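Local coordinates for protein phosphodiesterase (PDB 7D7P) that belongs to the cyclic nucleotide phosphodiesterase family of the HD superfamily, has a largely helical fold and holds a zinc ion and a magnesium ion, at residues N104-M114 against S270-E281. Numbering follows the deposited sequence.
Sequences NPFHNWRHAVM and SNKRWSARLQKE. With ZN (zinc ion), chain G.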
loop_
_atom_site.group_PDB
_atom_site.type_symbol
_atom_site.label_atom_id
_atom_site.label_comp_id
_atom_site.label_asym_id
_atom_site.label_seq_id
_atom_site.Cartn_x
_atom_site.Cartn_y
_atom_site.Cartn_z
ATOM N N ASN A 104 25.004 14.497 14.488
ATOM C CA ASN A 104 24.315 14.257 13.232
ATOM C C ASN A 104 22.901 14.828 13.289
ATOM O O ASN A 104 22.344 15.031 14.372
ATOM C CB ASN A 104 24.263 12.760 12.935
ATOM C CG ASN A 104 25.639 12.134 12.837
ATOM O OD1 ASN A 104 26.502 12.608 12.097
ATOM N ND2 ASN A 104 25.855 11.062 13.593
ATOM N N PRO A 105 22.301 15.110 12.128
ATOM C CA PRO A 105 20.905 15.587 12.132
ATOM C C PRO A 105 19.922 14.575 12.698
ATOM O O PRO A 105 19.007 14.959 13.434
ATOM C CB PRO A 105 20.631 15.877 10.648
ATOM C CG PRO A 105 21.978 16.097 10.045
ATOM C CD PRO A 105 22.912 15.189 10.789
ATOM N N PHE A 106 20.081 13.292 12.376
ATOM C CA PHE A 106 19.174 12.251 12.852
ATOM C C PHE A 106 19.837 11.317 13.849
ATOM O O PHE A 106 19.346 11.154 14.970
ATOM C CB PHE A 106 18.614 11.450 11.666
ATOM C CG PHE A 106 17.583 10.422 12.061
ATOM C CD1 PHE A 106 17.966 9.168 12.518
ATOM C CD2 PHE A 106 16.231 10.709 11.967
ATOM C CE1 PHE A 106 17.026 8.227 12.884
ATOM C CE2 PHE A 106 15.284 9.769 12.328
ATOM C CZ PHE A 106 15.681 8.527 12.788
ATOM N N HIS A 107 20.940 10.666 13.470
ATOM C CA HIS A 107 21.557 9.639 14.311
ATOM C C HIS A 107 22.407 10.324 15.376
ATOM O O HIS A 107 23.639 10.361 15.316
ATOM C CB HIS A 107 22.375 8.668 13.468
ATOM C CG HIS A 107 21.544 7.781 12.591
ATOM N ND1 HIS A 107 21.279 8.075 11.271
ATOM C CD2 HIS A 107 20.915 6.610 12.849
ATOM C CE1 HIS A 107 20.526 7.121 10.752
ATOM N NE2 HIS A 107 20.289 6.222 11.689
ATOM N N ASN A 108 21.721 10.871 16.378
ATOM C CA ASN A 108 22.370 11.652 17.423
ATOM C C ASN A 108 21.925 11.183 18.806
ATOM O O ASN A 108 21.206 10.187 18.932
ATOM C CB ASN A 108 22.069 13.144 17.238
ATOM C CG ASN A 108 20.585 13.426 17.039
ATOM O OD1 ASN A 108 19.739 12.903 17.765
ATOM N ND2 ASN A 108 20.264 14.257 16.051
ATOM N N TRP A 109 22.344 11.909 19.846
ATOM C CA TRP A 109 22.009 11.518 21.214
ATOM C C TRP A 109 20.508 11.557 21.463
ATOM O O TRP A 109 19.990 10.763 22.256
ATOM C CB TRP A 109 22.742 12.424 22.203
ATOM C CG TRP A 109 22.188 12.435 23.608
ATOM C CD1 TRP A 109 21.551 13.473 24.228
ATOM C CD2 TRP A 109 22.265 11.379 24.577
ATOM N NE1 TRP A 109 21.217 13.126 25.513
ATOM C CE2 TRP A 109 21.644 11.847 25.753
ATOM C CE3 TRP A 109 22.796 10.087 24.563
ATOM C CZ2 TRP A 109 21.532 11.064 26.901
ATOM C CZ3 TRP A 109 22.684 9.310 25.704
ATOM C CH2 TRP A 109 22.058 9.802 26.858
ATOM N N ARG A 110 19.793 12.468 20.802
ATOM C CA ARG A 110 18.351 12.539 21.005
ATOM C C ARG A 110 17.634 11.364 20.352
ATOM O O ARG A 110 16.598 10.919 20.857
ATOM C CB ARG A 110 17.818 13.872 20.486
ATOM C CG ARG A 110 18.019 15.001 21.485
ATOM C CD ARG A 110 17.681 16.365 20.911
ATOM N NE ARG A 110 17.593 17.374 21.966
ATOM C CZ ARG A 110 18.643 17.949 22.544
ATOM N NH1 ARG A 110 19.874 17.623 22.172
ATOM N NH2 ARG A 110 18.463 18.854 23.497
ATOM N N HIS A 111 18.169 10.840 19.246
ATOM C CA HIS A 111 17.619 9.615 18.673
ATOM C C HIS A 111 17.791 8.439 19.629
ATOM O O HIS A 111 16.892 7.601 19.765
ATOM C CB HIS A 111 18.286 9.313 17.331
ATOM C CG HIS A 111 17.942 7.968 16.771
ATOM N ND1 HIS A 111 16.646 7.580 16.508
ATOM C CD2 HIS A 111 18.725 6.919 16.422
ATOM C CE1 HIS A 111 16.644 6.351 16.023
ATOM N NE2 HIS A 111 17.892 5.926 15.961
ATOM N N ALA A 112 18.943 8.362 20.299
ATOM C CA ALA A 112 19.168 7.294 21.268
ATOM C C ALA A 112 18.160 7.360 22.410
ATOM O O ALA A 112 17.622 6.329 22.830
ATOM C CB ALA A 112 20.595 7.369 21.811
ATOM N N VAL A 113 17.893 8.562 22.927
ATOM C CA VAL A 113 16.925 8.702 24.013
ATOM C C VAL A 113 15.524 8.348 23.528
ATOM O O VAL A 113 14.733 7.743 24.262
ATOM C CB VAL A 113 16.981 10.125 24.599
ATOM C CG1 VAL A 113 15.964 10.284 25.726
ATOM C CG2 VAL A 113 18.385 10.435 25.093
ATOM N N MET A 114 15.201 8.714 22.283
ATOM C CA MET A 114 13.914 8.341 21.701
ATOM C C MET A 114 13.742 6.827 21.654
ATOM O O MET A 114 12.655 6.309 21.934
ATOM C CB MET A 114 13.787 8.930 20.294
ATOM C CG MET A 114 13.469 10.414 20.262
ATOM S SD MET A 114 11.745 10.737 20.661
ATOM C CE MET A 114 10.975 10.604 19.046
ATOM N N SER A 270 6.217 15.389 14.891
ATOM C CA SER A 270 7.423 14.629 15.206
ATOM C C SER A 270 7.871 13.796 14.012
ATOM O O SER A 270 9.073 13.706 13.726
ATOM C CB SER A 270 7.175 13.743 16.431
ATOM O OG SER A 270 8.202 12.779 16.586
ATOM N N ASN A 271 6.917 13.187 13.299
ATOM C CA ASN A 271 7.243 12.413 12.105
ATOM C C ASN A 271 7.974 13.269 11.074
ATOM O O ASN A 271 8.972 12.831 10.489
ATOM C CB ASN A 271 5.962 11.823 11.507
ATOM C CG ASN A 271 6.231 10.737 10.466
ATOM O OD1 ASN A 271 5.295 10.141 9.924
ATOM N ND2 ASN A 271 7.499 10.478 10.182
ATOM N N LYS A 272 7.503 14.498 10.854
ATOM C CA LYS A 272 8.057 15.327 9.789
ATOM C C LYS A 272 9.438 15.866 10.145
ATOM O O LYS A 272 10.331 15.903 9.290
ATOM C CB LYS A 272 7.101 16.478 9.473
ATOM C CG LYS A 272 7.468 17.251 8.219
ATOM C CD LYS A 272 6.599 18.487 8.057
ATOM C CE LYS A 272 6.730 19.062 6.660
ATOM N NZ LYS A 272 8.158 19.185 6.253
ATOM N N ARG A 273 9.633 16.301 11.393
ATOM C CA ARG A 273 10.916 16.889 11.773
ATOM C C ARG A 273 12.039 15.859 11.730
ATOM O O ARG A 273 13.144 16.157 11.266
ATOM C CB ARG A 273 10.822 17.513 13.166
ATOM C CG ARG A 273 9.945 18.751 13.237
ATOM C CD ARG A 273 9.722 19.189 14.675
ATOM N NE ARG A 273 10.919 19.781 15.265
ATOM C CZ ARG A 273 11.038 20.108 16.548
ATOM N NH1 ARG A 273 10.031 19.896 17.387
ATOM N NH2 ARG A 273 12.165 20.644 16.996
ATOM N N TRP A 274 11.777 14.644 12.215
ATOM C CA TRP A 274 12.810 13.615 12.208
ATOM C C TRP A 274 13.065 13.096 10.798
ATOM O O TRP A 274 14.213 12.819 10.432
ATOM C CB TRP A 274 12.417 12.470 13.140
ATOM C CG TRP A 274 12.609 12.780 14.591
ATOM C CD1 TRP A 274 11.653 13.194 15.474
ATOM C CD2 TRP A 274 13.833 12.699 15.332
ATOM N NE1 TRP A 274 12.207 13.374 16.720
ATOM C CE2 TRP A 274 13.543 13.078 16.660
ATOM C CE3 TRP A 274 15.145 12.344 15.003
ATOM C CZ2 TRP A 274 14.516 13.109 17.658
ATOM C CZ3 TRP A 274 16.113 12.378 15.998
ATOM C CH2 TRP A 274 15.793 12.758 17.307
ATOM N N SER A 275 12.008 12.957 9.992
ATOM C CA SER A 275 12.187 12.500 8.616
ATOM C C SER A 275 12.982 13.508 7.797
ATOM O O SER A 275 13.804 13.125 6.956
ATOM C CB SER A 275 10.830 12.235 7.964
ATOM O OG SER A 275 10.245 11.049 8.472
ATOM N N ALA A 276 12.747 14.803 8.021
ATOM C CA ALA A 276 13.532 15.825 7.337
ATOM C C ALA A 276 14.992 15.785 7.766
ATOM O O ALA A 276 15.880 16.116 6.972
ATOM C CB ALA A 276 12.940 17.211 7.595
ATOM N N ARG A 277 15.257 15.385 9.013
ATOM C CA ARG A 277 16.634 15.249 9.475
ATOM C C ARG A 277 17.317 14.047 8.836
ATOM O O ARG A 277 18.506 14.108 8.507
ATOM C CB ARG A 277 16.661 15.145 11.000
ATOM C CG ARG A 277 16.336 16.457 11.687
ATOM C CD ARG A 277 16.075 16.288 13.172
ATOM N NE ARG A 277 16.037 17.582 13.849
ATOM C CZ ARG A 277 17.074 18.124 14.478
ATOM N NH1 ARG A 277 18.232 17.480 14.520
ATOM N NH2 ARG A 277 16.954 19.307 15.066
ATOM N N LEU A 278 16.582 12.945 8.651
ATOM C CA LEU A 278 17.156 11.784 7.977
ATOM C C LEU A 278 17.446 12.086 6.512
ATOM O O LEU A 278 18.470 11.652 5.973
ATOM C CB LEU A 278 16.215 10.585 8.102
ATOM C CG LEU A 278 16.754 9.259 7.557
ATOM C CD1 LEU A 278 17.927 8.770 8.400
ATOM C CD2 LEU A 278 15.655 8.201 7.483
ATOM N N GLN A 279 16.548 12.824 5.852
ATOM C CA GLN A 279 16.781 13.218 4.466
ATOM C C GLN A 279 18.060 14.037 4.335
ATOM O O GLN A 279 18.800 13.892 3.356
ATOM C CB GLN A 279 15.580 14.005 3.938
ATOM C CG GLN A 279 15.638 14.323 2.448
ATOM C CD GLN A 279 14.553 15.294 2.014
ATOM O OE1 GLN A 279 14.311 16.306 2.670
ATOM N NE2 GLN A 279 13.888 14.984 0.908
ATOM N N LYS A 280 18.341 14.896 5.319
ATOM C CA LYS A 280 19.569 15.684 5.286
ATOM C C LYS A 280 20.801 14.791 5.341
ATOM O O LYS A 280 21.801 15.059 4.662
ATOM C CB LYS A 280 19.579 16.689 6.440
ATOM C CG LYS A 280 20.652 17.758 6.313
ATOM C CD LYS A 280 20.644 18.692 7.510
ATOM C CE LYS A 280 20.620 20.150 7.075
ATOM N NZ LYS A 280 20.928 21.067 8.207
ATOM N N GLU A 281 20.752 13.724 6.144
ATOM C CA GLU A 281 21.850 12.764 6.158
ATOM C C GLU A 281 21.972 12.051 4.816
ATOM O O GLU A 281 23.084 11.856 4.309
ATOM C CB GLU A 281 21.653 11.754 7.286
ATOM C CG GLU A 281 21.726 12.360 8.673
ATOM C CD GLU A 281 21.801 11.314 9.765
ATOM O OE1 GLU A 281 21.830 10.107 9.441
ATOM O OE2 GLU A 281 21.833 11.705 10.951
HETATM ZN ZN ZN G . 18.760 3.940 15.347
HETATM O O HOH W 1 18.351 4.593 13.099
HETATM O O HOH W 2 19.666 1.895 14.251
#
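Glu-281 grips the loop of Pro-105 to His-107 with both carboxylate oxygens. CB leads to CG, which packs 3.7 Å from Pro-105 CD; beyond CG the chain is extended (chi2 -169°), carrying the carboxylate past the proline ring to the backbone that follows it. There OE2 accepts two backbone bonds from one face of its plane, from Phe-106 N at 2.8 Å and from His-107 N at 2.9 Å. OE1 turns its syn lone pair to His-107 ND1, 2.8 Å away and in the imidazole plane, which fixes the ring's rotation and leaves NE2 to meet a water bound to zinc. This is the metal centre of the HD-type phosphodiesterase fold: His-111, in the first turn of the helix that follows, binds the zinc through NE2 together with His-146, Asp-147 and Asp-260, its ND1 hydrogen-bonded to His-262. Phe-106 lays one edge against both histidines, CD1 over the ring of His-107 and CE1 over that of His-111, while Trp-274 turns its edge to the phenyl face in a T-shaped pair (centroids 5.4 Å apart, planes at 83°). One helical turn before Glu-281, Arg-277 NH1 donates in plane to a lone pair of Pro-105 O, at 2.9 Å.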